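Local coordinates for acyl-CoA dehydrogenase domain protein Tcur3483 (Thermomonospora curvata, PDB 6WY9) that binds FAD and, like other acyl-CoA dehydrogenases, probably oxidises the CH-CH group of its substrates, at residues A[302-307]-A[340-345]; A[336-341]-A[385-390]. One frame throughout, in Å; residues are numbered along the deposited sequence.

Interaction 1 (A[302-307]-A[340-345]); sequences YAKLEA and HIDVQR
K304 and D342 join two neighbouring helices through a salt bridge in which NZ of K304 lies 2.7 Å from OD2 of D342. The ammonium group meets that oxygen on its anti side, 17° out of the carboxylate plane, and the two side chains cross at about a right angle. A bend in the lysine chain at chi3 (70°) lays its aliphatic part against the acceptor as well, with CD of K304 3.2 Å from OD2 of D342. The aspartate holds its CG anti to the backbone N (chi1 -176°), which places OD2 beside the lysine ammonium. Its other oxygen, OD1, forms a salt bridge with R300, one turn before K304 on the same helix; two cations on one helix thus grip a single short acid on the other and probably stabilise its charged form. These are helices 292-321 and 326-350, part of the helical C-terminal domain of the acyl-CoA dehydrogenase fold. On the buried side of the bridge, L305 and V343 reach toward each other tip to tip, CG of L305 lying 3.9 Å from CG2 of V343. Both methyls of the leucine lie near that same valine branch, CD2 of L305 at 4.0 Å from CG2 of V343. Branched apolar residues suit this level because helix 263-286 closes over it, I273 and W276 packing on L305 and M272 on V343.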
loop_
_atom_site.group_PDB
_atom_site.type_symbol
_atom_site.label_atom_id
_atom_site.label_comp_id
_atom_site.label_asym_id
_atom_site.label_seq_id
_atom_site.Cartn_x
_atom_site.Cartn_y
_atom_site.Cartn_z
ATOM N N TYR A 302 2.131 -14.068 -6.475
ATOM C CA TYR A 302 1.836 -14.694 -7.758
ATOM C C TYR A 302 1.118 -13.704 -8.706
ATOM O O TYR A 302 1.428 -13.599 -9.915
ATOM C CB TYR A 302 0.965 -15.946 -7.529
ATOM C CG TYR A 302 0.558 -16.714 -8.769
ATOM C CD1 TYR A 302 1.372 -17.718 -9.286
ATOM C CD2 TYR A 302 -0.662 -16.467 -9.430
ATOM C CE1 TYR A 302 0.969 -18.484 -10.413
ATOM C CE2 TYR A 302 -1.045 -17.212 -10.549
ATOM C CZ TYR A 302 -0.226 -18.213 -11.054
ATOM O OH TYR A 302 -0.632 -18.960 -12.177
ATOM N N ALA A 303 0.087 -13.039 -8.192
ATOM C CA ALA A 303 -0.718 -12.173 -9.061
ATOM C C ALA A 303 0.108 -10.990 -9.564
ATOM O O ALA A 303 -0.041 -10.582 -10.724
ATOM C CB ALA A 303 -1.945 -11.655 -8.315
ATOM N N LYS A 304 0.973 -10.447 -8.707
ATOM C CA LYS A 304 1.792 -9.291 -9.091
ATOM C C LYS A 304 2.917 -9.696 -10.038
ATOM O O LYS A 304 3.266 -8.926 -10.947
ATOM C CB LYS A 304 2.346 -8.592 -7.850
ATOM C CG LYS A 304 1.249 -7.781 -7.060
ATOM C CD LYS A 304 1.899 -6.887 -6.026
ATOM C CE LYS A 304 2.650 -5.737 -6.704
ATOM N NZ LYS A 304 3.104 -4.827 -5.614
ATOM N N LEU A 305 3.490 -10.897 -9.828
ATOM C CA LEU A 305 4.455 -11.480 -10.757
ATOM C C LEU A 305 3.825 -11.815 -12.086
ATOM O O LEU A 305 4.511 -11.741 -13.111
ATOM C CB LEU A 305 5.111 -12.758 -10.187
ATOM C CG LEU A 305 6.151 -12.454 -9.078
ATOM C CD1 LEU A 305 6.487 -13.782 -8.317
ATOM C CD2 LEU A 305 7.449 -11.786 -9.628
ATOM N N GLU A 306 2.559 -12.268 -12.098
ATOM C CA GLU A 306 1.922 -12.521 -13.381
ATOM C C GLU A 306 1.801 -11.230 -14.192
ATOM O O GLU A 306 2.142 -11.210 -15.373
ATOM C CB GLU A 306 0.547 -13.163 -13.227
ATOM C CG GLU A 306 -0.095 -13.280 -14.587
ATOM C CD GLU A 306 -1.485 -13.891 -14.568
ATOM O OE1 GLU A 306 -1.676 -14.903 -13.863
ATOM O OE2 GLU A 306 -2.376 -13.349 -15.269
ATOM N N ALA A 307 1.323 -10.148 -13.578
ATOM C CA ALA A 307 1.220 -8.884 -14.313
ATOM C C ALA A 307 2.595 -8.430 -14.812
ATOM O O ALA A 307 2.740 -8.028 -15.971
ATOM C CB ALA A 307 0.590 -7.792 -13.429
ATOM N N HIS A 340 9.706 -6.432 -7.754
ATOM C CA HIS A 340 10.818 -7.257 -7.258
ATOM C C HIS A 340 11.040 -7.057 -5.761
ATOM O O HIS A 340 11.284 -8.029 -5.026
ATOM C CB HIS A 340 12.130 -6.964 -7.991
ATOM C CG HIS A 340 12.038 -7.113 -9.474
ATOM N ND1 HIS A 340 13.022 -6.666 -10.328
ATOM C CD2 HIS A 340 11.066 -7.641 -10.260
ATOM C CE1 HIS A 340 12.660 -6.904 -11.582
ATOM N NE2 HIS A 340 11.469 -7.485 -11.566
ATOM N N ILE A 341 10.976 -5.800 -5.292
ATOM C CA ILE A 341 11.148 -5.517 -3.865
ATOM C C ILE A 341 9.990 -6.095 -3.041
ATOM O O ILE A 341 10.197 -6.636 -1.947
ATOM C CB ILE A 341 11.286 -4.001 -3.622
ATOM C CG1 ILE A 341 12.626 -3.467 -4.121
ATOM C CG2 ILE A 341 11.226 -3.677 -2.102
ATOM C CD1 ILE A 341 12.592 -1.916 -4.175
ATOM N N ASP A 342 8.751 -5.901 -3.498
ATOM C CA ASP A 342 7.600 -6.498 -2.797
ATOM C C ASP A 342 7.776 -8.019 -2.643
ATOM O O ASP A 342 7.608 -8.582 -1.554
ATOM C CB ASP A 342 6.334 -6.156 -3.600
ATOM C CG ASP A 342 5.045 -6.636 -2.945
ATOM O OD1 ASP A 342 5.033 -7.168 -1.805
ATOM O OD2 ASP A 342 4.015 -6.486 -3.637
ATOM N N VAL A 343 8.158 -8.696 -3.725
ATOM C CA VAL A 343 8.353 -10.141 -3.656
ATOM C C VAL A 343 9.527 -10.504 -2.721
ATOM O O VAL A 343 9.458 -11.470 -1.932
ATOM C CB VAL A 343 8.548 -10.672 -5.090
ATOM C CG1 VAL A 343 8.921 -12.181 -5.081
ATOM C CG2 VAL A 343 7.263 -10.440 -5.913
ATOM N N GLN A 344 10.627 -9.752 -2.804
ATOM C CA GLN A 344 11.738 -9.992 -1.890
ATOM C C GLN A 344 11.296 -9.871 -0.440
ATOM O O GLN A 344 11.657 -10.711 0.384
ATOM C CB GLN A 344 12.905 -9.033 -2.195
ATOM C CG GLN A 344 13.629 -9.424 -3.515
ATOM C CD GLN A 344 14.388 -8.280 -4.202
ATOM O OE1 GLN A 344 14.467 -7.161 -3.677
ATOM N NE2 GLN A 344 14.922 -8.554 -5.412
ATOM N N ARG A 345 10.558 -8.800 -0.094
ATOM C CA ARG A 345 10.106 -8.629 1.290
ATOM C C ARG A 345 9.241 -9.795 1.704
ATOM O O ARG A 345 9.384 -10.344 2.798
ATOM C CB ARG A 345 9.272 -7.346 1.459
ATOM C CG ARG A 345 10.055 -6.024 1.425
ATOM C CD ARG A 345 9.063 -4.829 1.421
ATOM N NE ARG A 345 8.197 -4.801 2.618
ATOM C CZ ARG A 345 7.727 -3.668 3.123
ATOM N NH1 ARG A 345 8.057 -2.514 2.559
ATOM N NH2 ARG A 345 6.934 -3.668 4.171
#

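Interaction 2 (A[336-341]-A[385-390]); sequences GTETHI and GVNEVL. With FDA (dihydroflavine-adenine dinucleotide), chain C.
ND2 of N387 gives both of its hydrogens to helix 326-350, one to T337 and one to E338. The bond to OG1 of T337 is 3.1 Å long, nearly straight at 172°, and lies in the amide plane. The second, 3.0 Å from ND2 of N387 to OE2 of E338, is more bent (154°) and reaches the oxygen from above the carboxylate plane. E338 extends beyond CG to bring its carboxylate to the amide, while its OE1 forms a salt bridge with R391. An asparagine suits this buried place because its amide can donate and accept at once: with ND2 donating twice and OD1 accepting from K333, three hydrogen bonds fix its rotation. OG1 of T337 is itself hydrogen-bonded to the carbonyl of K333, which helps set the hydroxyl. The next residue, E388, turns to the cofactor, its OE2 accepting a 2.8 Å bond from the adenosine ribose hydroxyl O2B of the reduced FAD. V386, at the N-cap of helix 387-399, brings CG1 to 3.6 Å from C2B of the cofactor, and V389 touches the adenine. The helix start thereby links the C-terminal domain to the adenosine end of the FAD site of an acyl-CoA dehydrogenase.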
loop_
_atom_site.group_PDB
_atom_site.type_symbol
_atom_site.label_atom_id
_atom_site.label_comp_id
_atom_site.label_asym_id
_atom_site.label_seq_id
_atom_site.Cartn_x
_atom_site.Cartn_y
_atom_site.Cartn_z
ATOM N N GLY A 336 7.721 -3.107 -12.447
ATOM C CA GLY A 336 8.501 -4.337 -12.282
ATOM C C GLY A 336 9.515 -4.244 -11.152
ATOM O O GLY A 336 9.571 -5.115 -10.274
ATOM N N THR A 337 10.297 -3.149 -11.116
ATOM C CA THR A 337 11.294 -3.003 -10.042
ATOM C C THR A 337 10.642 -2.871 -8.647
ATOM O O THR A 337 11.173 -3.409 -7.653
ATOM C CB THR A 337 12.244 -1.814 -10.332
ATOM O OG1 THR A 337 11.493 -0.590 -10.432
ATOM C CG2 THR A 337 12.997 -2.052 -11.646
ATOM N N GLU A 338 9.484 -2.210 -8.527
ATOM C CA GLU A 338 8.843 -2.202 -7.212
ATOM C C GLU A 338 8.275 -3.575 -6.860
ATOM O O GLU A 338 8.278 -3.977 -5.681
ATOM C CB GLU A 338 7.762 -1.093 -7.145
ATOM C CG GLU A 338 8.497 0.302 -7.240
ATOM C CD GLU A 338 7.564 1.459 -7.474
ATOM O OE1 GLU A 338 6.330 1.247 -7.554
ATOM O OE2 GLU A 338 8.078 2.573 -7.658
ATOM N N THR A 339 7.797 -4.311 -7.865
ATOM C CA THR A 339 7.347 -5.675 -7.618
ATOM C C THR A 339 8.501 -6.582 -7.179
ATOM O O THR A 339 8.315 -7.419 -6.295
ATOM C CB THR A 339 6.651 -6.223 -8.865
ATOM O OG1 THR A 339 5.474 -5.445 -9.117
ATOM C CG2 THR A 339 6.228 -7.698 -8.680
ATOM N N HIS A 340 9.706 -6.432 -7.754
ATOM C CA HIS A 340 10.818 -7.257 -7.258
ATOM C C HIS A 340 11.040 -7.057 -5.761
ATOM O O HIS A 340 11.284 -8.029 -5.026
ATOM C CB HIS A 340 12.130 -6.964 -7.991
ATOM C CG HIS A 340 12.038 -7.113 -9.474
ATOM N ND1 HIS A 340 13.022 -6.666 -10.328
ATOM C CD2 HIS A 340 11.066 -7.641 -10.260
ATOM C CE1 HIS A 340 12.660 -6.904 -11.582
ATOM N NE2 HIS A 340 11.469 -7.485 -11.566
ATOM N N ILE A 341 10.976 -5.800 -5.292
ATOM C CA ILE A 341 11.148 -5.517 -3.865
ATOM C C ILE A 341 9.990 -6.095 -3.041
ATOM O O ILE A 341 10.197 -6.636 -1.947
ATOM C CB ILE A 341 11.286 -4.001 -3.622
ATOM C CG1 ILE A 341 12.626 -3.467 -4.121
ATOM C CG2 ILE A 341 11.226 -3.677 -2.102
ATOM C CD1 ILE A 341 12.592 -1.916 -4.175
ATOM N N GLY A 385 16.801 4.791 -14.830
ATOM C CA GLY A 385 15.610 5.612 -14.701
ATOM C C GLY A 385 15.024 5.616 -13.289
ATOM O O GLY A 385 14.753 4.573 -12.713
ATOM N N VAL A 386 14.780 6.800 -12.757
ATOM C CA VAL A 386 14.369 7.000 -11.371
ATOM C C VAL A 386 12.843 6.910 -11.316
ATOM O O VAL A 386 12.159 7.623 -12.062
ATOM C CB VAL A 386 14.899 8.367 -10.912
ATOM C CG1 VAL A 386 14.396 8.814 -9.516
ATOM C CG2 VAL A 386 16.435 8.367 -11.030
ATOM N N ASN A 387 12.288 6.029 -10.465
ATOM C CA ASN A 387 10.865 5.729 -10.624
ATOM C C ASN A 387 9.991 6.983 -10.469
ATOM O O ASN A 387 8.929 7.066 -11.104
ATOM C CB ASN A 387 10.422 4.606 -9.658
ATOM C CG ASN A 387 10.892 3.224 -10.128
ATOM O OD1 ASN A 387 11.626 3.104 -11.142
ATOM N ND2 ASN A 387 10.471 2.183 -9.413
ATOM N N GLU A 388 10.396 7.964 -9.640
ATOM C CA GLU A 388 9.626 9.222 -9.577
ATOM C C GLU A 388 9.536 9.904 -10.946
ATOM O O GLU A 388 8.490 10.450 -11.323
ATOM C CB GLU A 388 10.255 10.209 -8.580
ATOM C CG GLU A 388 9.952 9.794 -7.079
ATOM C CD GLU A 388 11.071 8.914 -6.465
ATOM O OE1 GLU A 388 11.765 8.215 -7.242
ATOM O OE2 GLU A 388 11.258 8.956 -5.215
ATOM N N VAL A 389 10.653 9.975 -11.636
ATOM C CA VAL A 389 10.689 10.630 -12.939
ATOM C C VAL A 389 9.914 9.801 -13.953
ATOM O O VAL A 389 9.236 10.343 -14.842
ATOM C CB VAL A 389 12.151 10.859 -13.337
ATOM C CG1 VAL A 389 12.279 11.346 -14.803
ATOM C CG2 VAL A 389 12.760 11.871 -12.359
ATOM N N LEU A 390 9.990 8.476 -13.827
ATOM C CA LEU A 390 9.203 7.624 -14.716
ATOM C C LEU A 390 7.704 7.867 -14.512
ATOM O O LEU A 390 6.941 7.940 -15.478
ATOM C CB LEU A 390 9.585 6.161 -14.473
ATOM C CG LEU A 390 11.045 5.885 -14.882
ATOM C CD1 LEU A 390 11.325 4.374 -14.728
ATOM C CD2 LEU A 390 11.375 6.318 -16.276
HETATM P PA FDA C . 19.873 11.307 -7.020
HETATM O O1A FDA C . 20.525 12.034 -5.887
HETATM O O2A FDA C . 19.770 11.984 -8.397
HETATM O O5B FDA C . 18.250 11.060 -6.607
HETATM C C5B FDA C . 18.222 10.364 -5.390
HETATM C C4B FDA C . 16.742 10.068 -5.086
HETATM O O4B FDA C . 16.036 11.395 -5.187
HETATM C C3B FDA C . 16.050 9.257 -6.184
HETATM O O3B FDA C . 16.137 7.897 -5.969
HETATM C C2B FDA C . 14.602 9.674 -5.997
HETATM O O2B FDA C . 13.977 9.130 -4.772
HETATM C C1B FDA C . 14.695 11.210 -5.744
HETATM N N9A FDA C . 14.494 12.038 -6.932
HETATM C C8A FDA C . 15.440 12.453 -7.890
HETATM N N7A FDA C . 14.914 13.259 -8.805
HETATM C C5A FDA C . 13.588 13.380 -8.451
HETATM C C6A FDA C . 12.532 14.078 -9.058
HETATM N N6A FDA C . 12.716 14.809 -10.174
HETATM N N1A FDA C . 11.292 14.039 -8.523
HETATM C C2A FDA C . 11.181 13.275 -7.397
HETATM N N3A FDA C . 12.092 12.545 -6.708
HETATM C C4A FDA C . 13.305 12.636 -7.273
HETATM N N1 FDA C . 25.455 4.740 -13.425
HETATM C C2 FDA C . 26.287 4.742 -14.564
HETATM O O2 FDA C . 26.530 5.812 -15.163
HETATM N N3 FDA C . 26.792 3.508 -14.956
HETATM C C4 FDA C . 26.538 2.286 -14.291
HETATM O O4 FDA C . 27.051 1.253 -14.703
HETATM C C4X FDA C . 25.683 2.377 -13.138
HETATM N N5 FDA C . 25.385 1.217 -12.422
HETATM C C5X FDA C . 25.012 1.345 -11.111
HETATM C C6 FDA C . 25.104 0.310 -10.256
HETATM C C7 FDA C . 24.730 0.496 -8.901
HETATM C C7M FDA C . 24.848 -0.618 -8.031
HETATM C C8 FDA C . 24.258 1.669 -8.442
HETATM C C8M FDA C . 23.857 1.861 -7.033
HETATM C C9 FDA C . 24.130 2.727 -9.326
HETATM C C9A FDA C . 24.521 2.563 -10.650
HETATM N N10 FDA C . 24.397 3.622 -11.565
HETATM C C10 FDA C . 25.183 3.558 -12.719
HETATM C "C1'" FDA C . 23.983 4.962 -11.057
HETATM C "C2'" FDA C . 22.456 5.200 -11.221
HETATM O "O2'" FDA C . 22.142 5.402 -12.515
HETATM C "C3'" FDA C . 22.174 6.474 -10.303
HETATM O "O3'" FDA C . 22.303 6.146 -8.934
HETATM C "C4'" FDA C . 20.808 7.067 -10.613
HETATM O "O4'" FDA C . 20.882 7.633 -11.876
HETATM C "C5'" FDA C . 20.436 8.059 -9.477
HETATM O "O5'" FDA C . 21.378 9.091 -9.490
HETATM P P FDA C . 21.804 9.452 -7.950
HETATM O O1P FDA C . 22.295 8.204 -7.395
HETATM O O2P FDA C . 22.710 10.671 -8.021
HETATM O O3P FDA C . 20.436 9.825 -7.086
#

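Along the chain from the N terminus, helix 292-321 comes first, and interaction 1 closes a largely helical loop of 32 residues between it and helix 326-350, making the two a hairpin of successive helices. Interaction 2 starts on that second helix, at 336-341, and closes a longer loop past helix 369-380 to the beginning of helix 387-399. The second loop opens where the first ends, on shared H340 and I341, so the two are consecutive, neither nested nor threaded. Their centres lie about 13 Å apart, and they touch where CE of K304 packs 3.7 Å from OG1 of T339. Helix 326-350 thus stands between the hairpin partner and the cofactor-binding helix, joining the two within the C-terminal domain.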